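Local atomic coordinates of type IV pilus assembly protein PilF (Pseudomonas aeruginosa, PDB entry 2HO1), a protein that serves as an outer membrane lipoprotein of the type IV pilus system, binding PilQ and being essential for its localisation and assembly into dodecameric secretins. Residues Thr53-Lys57 / Val80-Glu84; Ser69-Ala75 / Ser100-Arg106; Tyr40-Gly44 / Val58-Lys62; Gln207-Leu212 / Gln234-Tyr239. All blocks are in the same frame, centred on the assembly; numbering follows the deposited sequence.

Contact 1: residues Thr53-Lys57 / Val80-Glu84; sequences TEQAK and VFQTE
Val80 presses its two methyls against the turn at Thr53-Lys57, a compact junction of the TPR superhelix in which the last turn of helix 71-83 packs on the loop leading into helix 57-66. The methyls divide the work: Val80 CG1 meets the carbonyl O of Thr53 at 3.6 Å and lies beside CG of Lys57, while Val80 CG2 touches CB of Ala56 at 3.7 Å. Ala56 also rests on Tyr47 and Leu48 of helix 33-49. Phe81 turns its CB away, yet the ring swings back so that Phe81 CE1 lies 3.8 Å from Lys57 CE, and the ring also packs on Leu89 and Ala90 of helix 87-100. Thr83 offers CG2 to Thr53, whose OG1 and CG2 both pack against it; the hydroxyl of Thr83 is engaged by the carbonyl O of Val79. Glu84, just past the helix, runs past Thr53 in the opposite direction, with Glu84 CG 3.8 Å from Thr53 CG2. Its chain runs out straight beyond CG and brings the carboxylate nearly coplanar with that of Glu54, at a modelled separation too short to be reliable. The fully extended Lys57 probably offsets the two carboxylates: its NZ forms salt bridges with Glu54 OE1 at 3.3 Å and Glu84 OE1 at 3.6 Å.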
loop_
_atom_site.group_PDB
_atom_site.type_symbol
_atom_site.label_atom_id
_atom_site.label_comp_id
_atom_site.label_asym_id
_atom_site.label_seq_id
_atom_site.Cartn_x
_atom_site.Cartn_y
_atom_site.Cartn_z
ATOM N N THR A 53 -4.757 -1.270 -33.108
ATOM C CA THR A 53 -3.691 -1.775 -32.252
ATOM C C THR A 53 -2.335 -2.002 -32.891
ATOM O O THR A 53 -1.312 -1.462 -32.446
ATOM C CB THR A 53 -4.177 -3.045 -31.613
ATOM O OG1 THR A 53 -5.445 -2.766 -31.010
ATOM C CG2 THR A 53 -3.190 -3.549 -30.576
ATOM N N GLU A 54 -2.339 -2.808 -33.941
ATOM C CA GLU A 54 -1.126 -3.133 -34.679
ATOM C C GLU A 54 -0.449 -1.885 -35.275
ATOM O O GLU A 54 0.779 -1.790 -35.258
ATOM C CB GLU A 54 -1.474 -4.179 -35.764
ATOM C CG GLU A 54 -0.308 -4.761 -36.577
ATOM C CD GLU A 54 0.796 -5.387 -35.735
ATOM O OE1 GLU A 54 0.513 -5.913 -34.627
ATOM O OE2 GLU A 54 1.966 -5.371 -36.197
ATOM N N GLN A 55 -1.227 -0.917 -35.769
ATOM C CA GLN A 55 -0.650 0.314 -36.362
ATOM C C GLN A 55 0.069 1.210 -35.361
ATOM O O GLN A 55 0.927 1.998 -35.742
ATOM C CB GLN A 55 -1.728 1.169 -37.020
ATOM C CG GLN A 55 -2.232 0.648 -38.336
ATOM C CD GLN A 55 -3.588 1.241 -38.686
ATOM O OE1 GLN A 55 -3.719 2.461 -38.849
ATOM N NE2 GLN A 55 -4.613 0.376 -38.789
ATOM N N ALA A 56 -0.324 1.104 -34.093
ATOM C CA ALA A 56 0.253 1.883 -33.005
ATOM C C ALA A 56 1.760 1.670 -32.859
ATOM O O ALA A 56 2.471 2.548 -32.394
ATOM C CB ALA A 56 -0.464 1.526 -31.680
ATOM N N LYS A 57 2.255 0.499 -33.261
ATOM C CA LYS A 57 3.684 0.196 -33.150
ATOM C C LYS A 57 4.658 1.080 -33.927
ATOM O O LYS A 57 5.758 1.388 -33.426
ATOM C CB LYS A 57 3.956 -1.260 -33.549
ATOM C CG LYS A 57 3.372 -2.312 -32.623
ATOM C CD LYS A 57 3.621 -3.696 -33.234
ATOM C CE LYS A 57 3.131 -4.841 -32.374
ATOM N NZ LYS A 57 3.386 -6.153 -33.077
ATOM N N VAL A 80 -0.027 -2.202 -26.193
ATOM C CA VAL A 80 -0.236 -2.659 -27.568
ATOM C C VAL A 80 -0.158 -4.192 -27.462
ATOM O O VAL A 80 -1.078 -4.881 -27.864
ATOM C CB VAL A 80 0.843 -2.190 -28.573
ATOM C CG1 VAL A 80 0.718 -3.022 -29.877
ATOM C CG2 VAL A 80 0.669 -0.686 -28.905
ATOM N N PHE A 81 0.922 -4.710 -26.887
ATOM C CA PHE A 81 1.113 -6.153 -26.729
ATOM C C PHE A 81 0.036 -6.819 -25.872
ATOM O O PHE A 81 -0.421 -7.917 -26.177
ATOM C CB PHE A 81 2.490 -6.448 -26.132
ATOM C CG PHE A 81 3.631 -6.169 -27.063
ATOM C CD1 PHE A 81 3.601 -6.610 -28.372
ATOM C CD2 PHE A 81 4.741 -5.472 -26.625
ATOM C CE1 PHE A 81 4.651 -6.355 -29.228
ATOM C CE2 PHE A 81 5.794 -5.216 -27.477
ATOM C CZ PHE A 81 5.749 -5.658 -28.779
ATOM N N GLN A 82 -0.327 -6.159 -24.777
ATOM C CA GLN A 82 -1.335 -6.663 -23.858
ATOM C C GLN A 82 -2.623 -6.823 -24.632
ATOM O O GLN A 82 -3.328 -7.810 -24.491
ATOM C CB GLN A 82 -1.510 -5.656 -22.709
ATOM C CG GLN A 82 -2.748 -5.811 -21.835
ATOM C CD GLN A 82 -2.746 -4.778 -20.687
ATOM O OE1 GLN A 82 -1.922 -3.851 -20.674
ATOM N NE2 GLN A 82 -3.655 -4.936 -19.740
ATOM N N THR A 83 -2.935 -5.833 -25.452
ATOM C CA THR A 83 -4.138 -5.870 -26.272
ATOM C C THR A 83 -4.074 -7.039 -27.298
ATOM O O THR A 83 -5.092 -7.659 -27.609
ATOM C CB THR A 83 -4.316 -4.523 -27.022
ATOM O OG1 THR A 83 -4.333 -3.447 -26.063
ATOM C CG2 THR A 83 -5.628 -4.527 -27.847
ATOM N N GLU A 84 -2.888 -7.320 -27.829
ATOM C CA GLU A 84 -2.724 -8.435 -28.782
ATOM C C GLU A 84 -2.511 -9.797 -28.117
ATOM O O GLU A 84 -2.090 -10.744 -28.781
ATOM C CB GLU A 84 -1.536 -8.218 -29.690
ATOM C CG GLU A 84 -1.598 -6.962 -30.493
ATOM C CD GLU A 84 -0.390 -6.817 -31.379
ATOM O OE1 GLU A 84 0.701 -7.330 -31.020
ATOM O OE2 GLU A 84 -0.538 -6.176 -32.434
#

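Contact 2: residues Ser69-Ala75 / Ser100-Arg106; sequences SSADAHA and SDSRNAR
Asp72 and Arg106 form one polar end of this contact, their side chains crossing at about a right angle with carboxylate and guanidinium planes 83° apart. OD1 of Asp72 lies at the edge of the guanidinium, in its plane, where Arg106 NH2 gives it a weak hydrogen bond of 3.3 Å within a salt bridge. Arg106 reaches this point with CG anti to the backbone N (chi1 -175°) and a bend at chi3, which also brings NH2 to 4.0 Å from CB of Ala75. Two waters bridge the pair as well: one molecule links NH2 to the carbonyl O of Asp72, and a second joins Asp72 OD1, Arg106 NE and Asn104 ND2. That amide also donates to Asp101 OD2, which it meets from above the carboxylate plane, while Asn104 OD1 caps Val107 N. At the other end Ser100 OG donates to the carbonyl O of Ser69 at 2.8 Å, in the carbonyl plane. Between the two polar ends lies the methyl of Ala71, its CB 3.9 Å from Ser100 CB and 3.6 Å from Asp101 OD1. Ser70 and Asn104 are both N-caps, opening helices 71-83 and 105-117. The contact thus ties the starts of these two helices together, with helix 87-100 between them in the chain, at a junction between neighbouring TPR motifs of the superhelix, where the second and third annotated repeats adjoin.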
loop_
_atom_site.group_PDB
_atom_site.type_symbol
_atom_site.label_atom_id
_atom_site.label_comp_id
_atom_site.label_asym_id
_atom_site.label_seq_id
_atom_site.Cartn_x
_atom_site.Cartn_y
_atom_site.Cartn_z
ATOM N N SER A 69 14.952 4.850 -23.657
ATOM C CA SER A 69 14.485 4.592 -22.308
ATOM C C SER A 69 13.176 5.311 -21.951
ATOM O O SER A 69 12.761 5.320 -20.799
ATOM C CB SER A 69 15.586 4.948 -21.310
ATOM O OG SER A 69 15.738 6.349 -21.201
ATOM N N SER A 70 12.513 5.903 -22.939
ATOM C CA SER A 70 11.243 6.584 -22.665
ATOM C C SER A 70 10.235 5.662 -21.953
ATOM O O SER A 70 9.789 4.652 -22.523
ATOM C CB SER A 70 10.614 7.096 -23.964
ATOM O OG SER A 70 9.266 7.469 -23.742
ATOM N N ALA A 71 9.860 6.023 -20.725
ATOM C CA ALA A 71 8.934 5.216 -19.953
ATOM C C ALA A 71 7.544 5.220 -20.575
ATOM O O ALA A 71 6.841 4.196 -20.566
ATOM C CB ALA A 71 8.862 5.718 -18.510
ATOM N N ASP A 72 7.136 6.364 -21.112
ATOM C CA ASP A 72 5.818 6.443 -21.702
ATOM C C ASP A 72 5.736 5.648 -23.018
ATOM O O ASP A 72 4.670 5.146 -23.355
ATOM C CB ASP A 72 5.415 7.902 -21.965
ATOM C CG ASP A 72 4.970 8.647 -20.700
ATOM O OD1 ASP A 72 4.950 8.070 -19.592
ATOM O OD2 ASP A 72 4.625 9.835 -20.832
ATOM N N ALA A 73 6.836 5.546 -23.756
ATOM C CA ALA A 73 6.812 4.802 -25.018
ATOM C C ALA A 73 6.797 3.305 -24.726
ATOM O O ALA A 73 6.062 2.530 -25.366
ATOM C CB ALA A 73 7.996 5.171 -25.884
ATOM N N HIS A 74 7.610 2.882 -23.766
ATOM C CA HIS A 74 7.583 1.468 -23.379
ATOM C C HIS A 74 6.189 1.113 -22.854
ATOM O O HIS A 74 5.599 0.093 -23.231
ATOM C CB HIS A 74 8.622 1.201 -22.312
ATOM C CG HIS A 74 10.003 1.116 -22.856
ATOM N ND1 HIS A 74 10.367 0.187 -23.811
ATOM C CD2 HIS A 74 11.109 1.847 -22.598
ATOM C CE1 HIS A 74 11.641 0.352 -24.113
ATOM N NE2 HIS A 74 12.115 1.351 -23.391
ATOM N N ALA A 75 5.634 1.986 -22.020
ATOM C CA ALA A 75 4.313 1.739 -21.439
ATOM C C ALA A 75 3.200 1.602 -22.479
ATOM O O ALA A 75 2.318 0.753 -22.359
ATOM C CB ALA A 75 3.972 2.851 -20.443
ATOM N N SER A 100 12.933 2.862 -15.849
ATOM C CA SER A 100 13.169 4.295 -15.908
ATOM C C SER A 100 12.766 4.931 -14.571
ATOM O O SER A 100 13.616 5.428 -13.822
ATOM C CB SER A 100 12.365 4.883 -17.065
ATOM O OG SER A 100 12.707 4.214 -18.272
ATOM N N ASP A 101 11.468 4.921 -14.284
ATOM C CA ASP A 101 10.956 5.450 -13.025
ATOM C C ASP A 101 10.079 4.381 -12.380
ATOM O O ASP A 101 8.924 4.229 -12.727
ATOM C CB ASP A 101 10.152 6.746 -13.247
ATOM C CG ASP A 101 9.113 6.621 -14.358
ATOM O OD1 ASP A 101 8.930 5.490 -14.890
ATOM O OD2 ASP A 101 8.480 7.660 -14.689
ATOM N N SER A 102 10.660 3.632 -11.451
ATOM C CA SER A 102 9.959 2.558 -10.742
ATOM C C SER A 102 8.733 2.994 -9.925
ATOM O O SER A 102 7.964 2.135 -9.471
ATOM C CB SER A 102 10.924 1.852 -9.789
ATOM O OG SER A 102 11.379 2.769 -8.805
ATOM N N ARG A 103 8.555 4.307 -9.728
ATOM C CA ARG A 103 7.425 4.803 -8.927
ATOM C C ARG A 103 6.317 5.577 -9.653
ATOM O O ARG A 103 5.480 6.211 -9.006
ATOM C CB ARG A 103 7.945 5.604 -7.724
ATOM C CG ARG A 103 8.760 4.701 -6.772
ATOM C CD ARG A 103 9.084 5.325 -5.403
ATOM N NE ARG A 103 9.954 6.497 -5.494
ATOM C CZ ARG A 103 9.527 7.755 -5.409
ATOM N NH1 ARG A 103 8.235 8.007 -5.225
ATOM N NH2 ARG A 103 10.395 8.759 -5.499
ATOM N N ASN A 104 6.313 5.471 -10.985
ATOM C CA ASN A 104 5.328 6.081 -11.868
ATOM C C ASN A 104 3.968 5.411 -11.635
ATOM O O ASN A 104 3.722 4.300 -12.116
ATOM C CB ASN A 104 5.757 5.853 -13.328
ATOM C CG ASN A 104 4.807 6.467 -14.315
ATOM O OD1 ASN A 104 3.602 6.387 -14.175
ATOM N ND2 ASN A 104 5.352 7.071 -15.342
ATOM N N ALA A 105 3.076 6.098 -10.938
ATOM C CA ALA A 105 1.763 5.545 -10.586
ATOM C C ALA A 105 0.858 5.113 -11.734
ATOM O O ALA A 105 0.130 4.128 -11.611
ATOM C CB ALA A 105 0.997 6.534 -9.668
ATOM N N ARG A 106 0.862 5.868 -12.828
ATOM C CA ARG A 106 0.031 5.524 -13.957
ATOM C C ARG A 106 0.467 4.164 -14.538
ATOM O O ARG A 106 -0.361 3.287 -14.782
ATOM C CB ARG A 106 0.138 6.619 -15.036
ATOM C CG ARG A 106 -0.793 6.403 -16.224
ATOM C CD ARG A 106 -0.583 7.495 -17.305
ATOM N NE ARG A 106 0.705 7.308 -17.957
ATOM C CZ ARG A 106 0.915 6.409 -18.919
ATOM N NH1 ARG A 106 -0.098 5.649 -19.360
ATOM N NH2 ARG A 106 2.122 6.280 -19.461
HETATM O O HOH W 1 2.433 5.779 -22.280
HETATM O O HOH W 2 3.537 8.455 -17.100
HETATM O O HOH W 3 7.313 9.428 -17.425
#

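Contact 3: residues Tyr40-Gly44 / Val58-Lys62; sequences YIQLG and VPLRK
Tyr40 lays one face of its ring over the aliphatic chain of Lys62, an example of how a lysine can serve a helix pair through its methylenes. CB of Lys62 stands 3.9 Å from the centroid of the Tyr40 ring and only 8° off the normal, a CH-pi contact over the middle of the face. Farther out, Lys62 CD comes over the same face to 3.5 Å from Tyr40 CE1. With the lysine extended beyond CG, the chain runs from over the ring centre towards the hydroxyl end. At its root the tyrosine meets backbone: Tyr40 CB is 3.4 Å from the carbonyl O of Pro59.

Pro59 wedges its own ring between residues of the opposing helix. Pro59 CB lies 3.5 Å from the carbonyl O of Tyr40 and close to Gly44 N, while Pro59 CG packs against CG of Leu43 at 3.9 Å, the two side chains crossing at about a right angle. Leu60 works the neighbouring groove with one branch. Leu60 CD2 sits between the backbones of Ile41 and Gly44, 4.0 Å from Gly44 CA, and the lack of a side chain on the glycine is what admits a methyl so deeply.

The short helical segments run nearly antiparallel, their axes 7.7 Å apart and their directions 158° from each other, as in the helical hairpin of a TPR; both belong to the first annotated repeat. Helix 71-83 packs alongside the pair, where Ile41 touches Asp72 and Ala73 and Leu60 touches Ala76 and Val80.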
loop_
_atom_site.group_PDB
_atom_site.type_symbol
_atom_site.label_atom_id
_atom_site.label_comp_id
_atom_site.label_asym_id
_atom_site.label_seq_id
_atom_site.Cartn_x
_atom_site.Cartn_y
_atom_site.Cartn_z
ATOM N N TYR A 40 5.042 11.410 -31.232
ATOM C CA TYR A 40 4.933 10.023 -31.678
ATOM C C TYR A 40 4.208 9.163 -30.644
ATOM O O TYR A 40 3.379 8.293 -31.007
ATOM C CB TYR A 40 6.319 9.444 -31.929
ATOM C CG TYR A 40 6.892 9.868 -33.242
ATOM C CD1 TYR A 40 6.148 9.724 -34.407
ATOM C CD2 TYR A 40 8.164 10.443 -33.327
ATOM C CE1 TYR A 40 6.642 10.142 -35.623
ATOM C CE2 TYR A 40 8.670 10.863 -34.539
ATOM C CZ TYR A 40 7.900 10.712 -35.690
ATOM O OH TYR A 40 8.375 11.134 -36.912
ATOM N N ILE A 41 4.503 9.399 -29.357
ATOM C CA ILE A 41 3.820 8.639 -28.314
ATOM C C ILE A 41 2.321 8.959 -28.377
ATOM O O ILE A 41 1.477 8.054 -28.241
ATOM C CB ILE A 41 4.395 8.958 -26.911
ATOM C CG1 ILE A 41 5.815 8.385 -26.814
ATOM C CG2 ILE A 41 3.509 8.354 -25.810
ATOM C CD1 ILE A 41 6.596 8.909 -25.644
ATOM N N GLN A 42 1.974 10.225 -28.626
ATOM C CA GLN A 42 0.559 10.585 -28.702
ATOM C C GLN A 42 -0.108 9.942 -29.923
ATOM O O GLN A 42 -1.255 9.499 -29.845
ATOM C CB GLN A 42 0.382 12.105 -28.791
ATOM C CG GLN A 42 0.696 12.866 -27.515
ATOM C CD GLN A 42 -0.194 12.452 -26.375
ATOM O OE1 GLN A 42 -1.406 12.651 -26.416
ATOM N NE2 GLN A 42 0.398 11.869 -25.344
ATOM N N LEU A 43 0.617 9.915 -31.040
ATOM C CA LEU A 43 0.115 9.337 -32.281
ATOM C C LEU A 43 -0.173 7.858 -32.025
ATOM O O LEU A 43 -1.233 7.356 -32.380
ATOM C CB LEU A 43 1.155 9.498 -33.395
ATOM C CG LEU A 43 0.726 9.005 -34.789
ATOM C CD1 LEU A 43 -0.645 9.548 -35.179
ATOM C CD2 LEU A 43 1.763 9.436 -35.797
ATOM N N GLY A 44 0.791 7.184 -31.399
ATOM C CA GLY A 44 0.644 5.776 -31.038
ATOM C C GLY A 44 -0.584 5.533 -30.171
ATOM O O GLY A 44 -1.401 4.659 -30.459
ATOM N N VAL A 58 4.286 1.472 -35.146
ATOM C CA VAL A 58 5.167 2.301 -35.983
ATOM C C VAL A 58 5.607 3.559 -35.246
ATOM O O VAL A 58 6.802 3.770 -35.042
ATOM C CB VAL A 58 4.478 2.693 -37.328
ATOM C CG1 VAL A 58 5.403 3.594 -38.156
ATOM C CG2 VAL A 58 4.118 1.428 -38.113
ATOM N N PRO A 59 4.647 4.411 -34.851
ATOM C CA PRO A 59 4.923 5.654 -34.123
ATOM C C PRO A 59 5.706 5.381 -32.826
ATOM O O PRO A 59 6.664 6.098 -32.488
ATOM C CB PRO A 59 3.529 6.199 -33.798
ATOM C CG PRO A 59 2.645 5.614 -34.846
ATOM C CD PRO A 59 3.199 4.238 -35.091
ATOM N N LEU A 60 5.302 4.347 -32.091
ATOM C CA LEU A 60 5.968 4.047 -30.827
ATOM C C LEU A 60 7.423 3.588 -31.007
ATOM O O LEU A 60 8.271 3.881 -30.175
ATOM C CB LEU A 60 5.141 3.025 -30.020
ATOM C CG LEU A 60 3.718 3.507 -29.665
ATOM C CD1 LEU A 60 2.964 2.380 -29.002
ATOM C CD2 LEU A 60 3.765 4.741 -28.733
ATOM N N ARG A 61 7.742 2.898 -32.093
ATOM C CA ARG A 61 9.137 2.501 -32.251
ATOM C C ARG A 61 9.943 3.743 -32.589
ATOM O O ARG A 61 11.115 3.842 -32.212
ATOM C CB ARG A 61 9.316 1.457 -33.349
ATOM C CG ARG A 61 8.361 0.289 -33.279
ATOM C CD ARG A 61 8.814 -0.916 -32.441
ATOM N NE ARG A 61 7.958 -2.056 -32.806
ATOM C CZ ARG A 61 7.918 -3.241 -32.205
ATOM N NH1 ARG A 61 8.679 -3.504 -31.153
ATOM N NH2 ARG A 61 7.087 -4.168 -32.666
ATOM N N LYS A 62 9.323 4.698 -33.292
ATOM C CA LYS A 62 10.028 5.935 -33.639
ATOM C C LYS A 62 10.340 6.674 -32.351
ATOM O O LYS A 62 11.455 7.140 -32.147
ATOM C CB LYS A 62 9.187 6.831 -34.558
ATOM C CG LYS A 62 9.044 6.314 -35.978
ATOM C CD LYS A 62 8.260 7.298 -36.859
ATOM C CE LYS A 62 8.022 6.726 -38.262
ATOM N NZ LYS A 62 7.125 7.603 -39.097
#

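Contact 4: residues Gln207-Leu212 / Gln234-Tyr239; sequences QNARSL and QLKRLY
Aromatic packing centres on Tyr239, whose ring lies flat against the start of helix 209-221. Ala209 N sits 3.6 Å above the plane of the Tyr239 ring, over its centre, and the carbonyl carbon of Asn208 lies over the same face. CB of Ala209 adds a CH-pi contact, 4.2 Å from the centroid of the Tyr239 ring and 25° off the normal. With CG anti to the carbonyl carbon (chi1 -55°), the ring extends from the end of helix 225-238 to the other helix.

Leu212 and Leu235 make most of the aliphatic contacts, with Ala209 CB joining them. Leu212 sends CD1 to 3.7 Å from Tyr239 CE2, its side chain crossing that of the tyrosine at about a right angle, and the same methyl lies 4.1 Å from Leu235 CD1. That Leu235 methyl also reaches the backbone of Ala209, while further contacts of Leu235 are made with Tyr245 and Phe248 of helix 243-249. The other branch of Leu212, CD2, abuts the amide of Gln234, only 3.3 Å from OE1.

Polar bonding works within Gln207-Leu212 and shapes the surface that the tyrosine meets. Asn208 OD1 accepts from Ser211 N at 2.7 Å, almost straight on the line of its carbonyl, and Ser211 OG accepts from Asn208 N at 2.8 Å. These reciprocal bonds make a capping box, which caps the first turn of the helix that faces the ring. An aromatic ring is thus laid from the end of one helix against the capped start of its partner in the helical hairpin of the sixth annotated TPR motif, with Tyr239 just beyond its annotated end.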
loop_
_atom_site.group_PDB
_atom_site.type_symbol
_atom_site.label_atom_id
_atom_site.label_comp_id
_atom_site.label_asym_id
_atom_site.label_seq_id
_atom_site.Cartn_x
_atom_site.Cartn_y
_atom_site.Cartn_z
ATOM N N GLN A 207 -26.164 -2.941 -17.138
ATOM C CA GLN A 207 -26.823 -4.030 -16.426
ATOM C C GLN A 207 -26.348 -5.246 -17.198
ATOM O O GLN A 207 -26.215 -5.192 -18.417
ATOM C CB GLN A 207 -28.358 -3.961 -16.510
ATOM C CG GLN A 207 -29.050 -3.124 -15.413
ATOM C CD GLN A 207 -29.094 -3.811 -14.041
ATOM O OE1 GLN A 207 -28.492 -4.857 -13.821
ATOM N NE2 GLN A 207 -29.817 -3.214 -13.122
ATOM N N ASN A 208 -26.046 -6.327 -16.496
ATOM C CA ASN A 208 -25.624 -7.556 -17.153
ATOM C C ASN A 208 -26.340 -8.665 -16.402
ATOM O O ASN A 208 -27.095 -8.378 -15.480
ATOM C CB ASN A 208 -24.078 -7.720 -17.134
ATOM C CG ASN A 208 -23.465 -7.638 -15.726
ATOM O OD1 ASN A 208 -24.118 -7.909 -14.722
ATOM N ND2 ASN A 208 -22.188 -7.288 -15.665
ATOM N N ALA A 209 -26.129 -9.913 -16.790
ATOM C CA ALA A 209 -26.804 -11.019 -16.139
ATOM C C ALA A 209 -26.586 -10.947 -14.628
ATOM O O ALA A 209 -27.536 -11.001 -13.840
ATOM C CB ALA A 209 -26.292 -12.331 -16.688
ATOM N N ARG A 210 -25.321 -10.820 -14.238
ATOM C CA ARG A 210 -24.947 -10.725 -12.839
ATOM C C ARG A 210 -25.703 -9.640 -12.076
ATOM O O ARG A 210 -26.306 -9.916 -11.050
ATOM C CB ARG A 210 -23.445 -10.465 -12.713
ATOM C CG ARG A 210 -22.976 -10.303 -11.261
ATOM C CD ARG A 210 -21.609 -9.650 -11.178
ATOM N NE ARG A 210 -21.209 -9.449 -9.788
ATOM C CZ ARG A 210 -20.174 -8.711 -9.409
ATOM N NH1 ARG A 210 -19.442 -8.102 -10.320
ATOM N NH2 ARG A 210 -19.882 -8.583 -8.123
ATOM N N SER A 211 -25.666 -8.408 -12.567
ATOM C CA SER A 211 -26.327 -7.319 -11.875
ATOM C C SER A 211 -27.850 -7.402 -11.853
ATOM O O SER A 211 -28.473 -6.962 -10.877
ATOM C CB SER A 211 -25.870 -5.962 -12.414
ATOM O OG SER A 211 -26.236 -5.763 -13.752
ATOM N N LEU A 212 -28.451 -7.971 -12.899
ATOM C CA LEU A 212 -29.906 -8.112 -12.939
ATOM C C LEU A 212 -30.321 -9.069 -11.832
ATOM O O LEU A 212 -31.289 -8.811 -11.116
ATOM C CB LEU A 212 -30.394 -8.638 -14.313
ATOM C CG LEU A 212 -30.308 -7.602 -15.441
ATOM C CD1 LEU A 212 -30.483 -8.265 -16.802
ATOM C CD2 LEU A 212 -31.360 -6.506 -15.213
ATOM N N GLN A 234 -35.883 -8.551 -18.409
ATOM C CA GLN A 234 -34.671 -8.173 -19.135
ATOM C C GLN A 234 -33.730 -9.367 -19.121
ATOM O O GLN A 234 -33.055 -9.649 -20.103
ATOM C CB GLN A 234 -33.984 -6.978 -18.467
ATOM C CG GLN A 234 -33.329 -5.999 -19.447
ATOM C CD GLN A 234 -32.260 -5.106 -18.793
ATOM O OE1 GLN A 234 -32.472 -4.561 -17.703
ATOM N NE2 GLN A 234 -31.112 -4.945 -19.470
ATOM N N LEU A 235 -33.715 -10.089 -18.010
ATOM C CA LEU A 235 -32.849 -11.243 -17.875
ATOM C C LEU A 235 -33.248 -12.430 -18.759
ATOM O O LEU A 235 -32.386 -13.113 -19.298
ATOM C CB LEU A 235 -32.799 -11.671 -16.408
ATOM C CG LEU A 235 -31.804 -12.768 -16.029
ATOM C CD1 LEU A 235 -30.379 -12.293 -16.235
ATOM C CD2 LEU A 235 -32.028 -13.154 -14.589
ATOM N N LYS A 236 -34.549 -12.687 -18.899
ATOM C CA LYS A 236 -35.019 -13.799 -19.722
ATOM C C LYS A 236 -34.866 -13.406 -21.183
ATOM O O LYS A 236 -34.594 -14.237 -22.040
ATOM C CB LYS A 236 -36.489 -14.095 -19.426
ATOM N N ARG A 237 -35.031 -12.117 -21.441
ATOM C CA ARG A 237 -34.948 -11.559 -22.769
ATOM C C ARG A 237 -33.540 -11.427 -23.342
ATOM O O ARG A 237 -33.307 -11.766 -24.511
ATOM C CB ARG A 237 -35.606 -10.184 -22.754
ATOM C CG ARG A 237 -35.710 -9.512 -24.096
ATOM C CD ARG A 237 -36.424 -8.173 -23.969
ATOM N NE ARG A 237 -36.789 -7.626 -25.274
ATOM C CZ ARG A 237 -37.619 -8.219 -26.133
ATOM N NH1 ARG A 237 -38.176 -9.385 -25.831
ATOM N NH2 ARG A 237 -37.893 -7.645 -27.299
ATOM N N LEU A 238 -32.604 -10.932 -22.531
ATOM C CA LEU A 238 -31.247 -10.695 -23.007
ATOM C C LEU A 238 -30.211 -11.708 -22.623
ATOM O O LEU A 238 -29.169 -11.780 -23.251
ATOM C CB LEU A 238 -30.777 -9.310 -22.560
ATOM C CG LEU A 238 -31.776 -8.207 -22.894
ATOM C CD1 LEU A 238 -31.249 -6.837 -22.456
ATOM C CD2 LEU A 238 -32.024 -8.227 -24.391
ATOM N N TYR A 239 -30.495 -12.502 -21.602
ATOM C CA TYR A 239 -29.542 -13.499 -21.137
ATOM C C TYR A 239 -30.194 -14.854 -20.935
ATOM O O TYR A 239 -29.894 -15.558 -19.967
ATOM C CB TYR A 239 -28.914 -13.017 -19.827
ATOM C CG TYR A 239 -28.285 -11.646 -19.944
ATOM C CD1 TYR A 239 -26.984 -11.488 -20.431
ATOM C CD2 TYR A 239 -28.998 -10.506 -19.600
ATOM C CE1 TYR A 239 -26.414 -10.222 -20.568
ATOM C CE2 TYR A 239 -28.435 -9.226 -19.738
ATOM C CZ TYR A 239 -27.150 -9.098 -20.217
ATOM O OH TYR A 239 -26.599 -7.846 -20.342
#

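In the fold
Contacts 3, 1 and 2 cluster at the N-terminal end of the superhelix, whereas contact 4 lies far off near the C-terminal end. Centres of contacts 1 and 3 are about 11 Å apart and the two touch, Leu60 meeting Val80; contacts 2 and 3 also touch, through Ile41, with centres about 15 Å apart. Contacts 1 and 2 use opposite ends of helix 71-83 and do not touch. Along the chain, contact 3 interleaves with contact 1, and contact 1 with contact 2, before contact 4 follows in series, its centre about 41 Å from that of contact 3. Such overlapping links between neighbouring helices are consistent with an elongated TPR superhelix, and TPR1-TPR4 form the minimal region for secretin assembly.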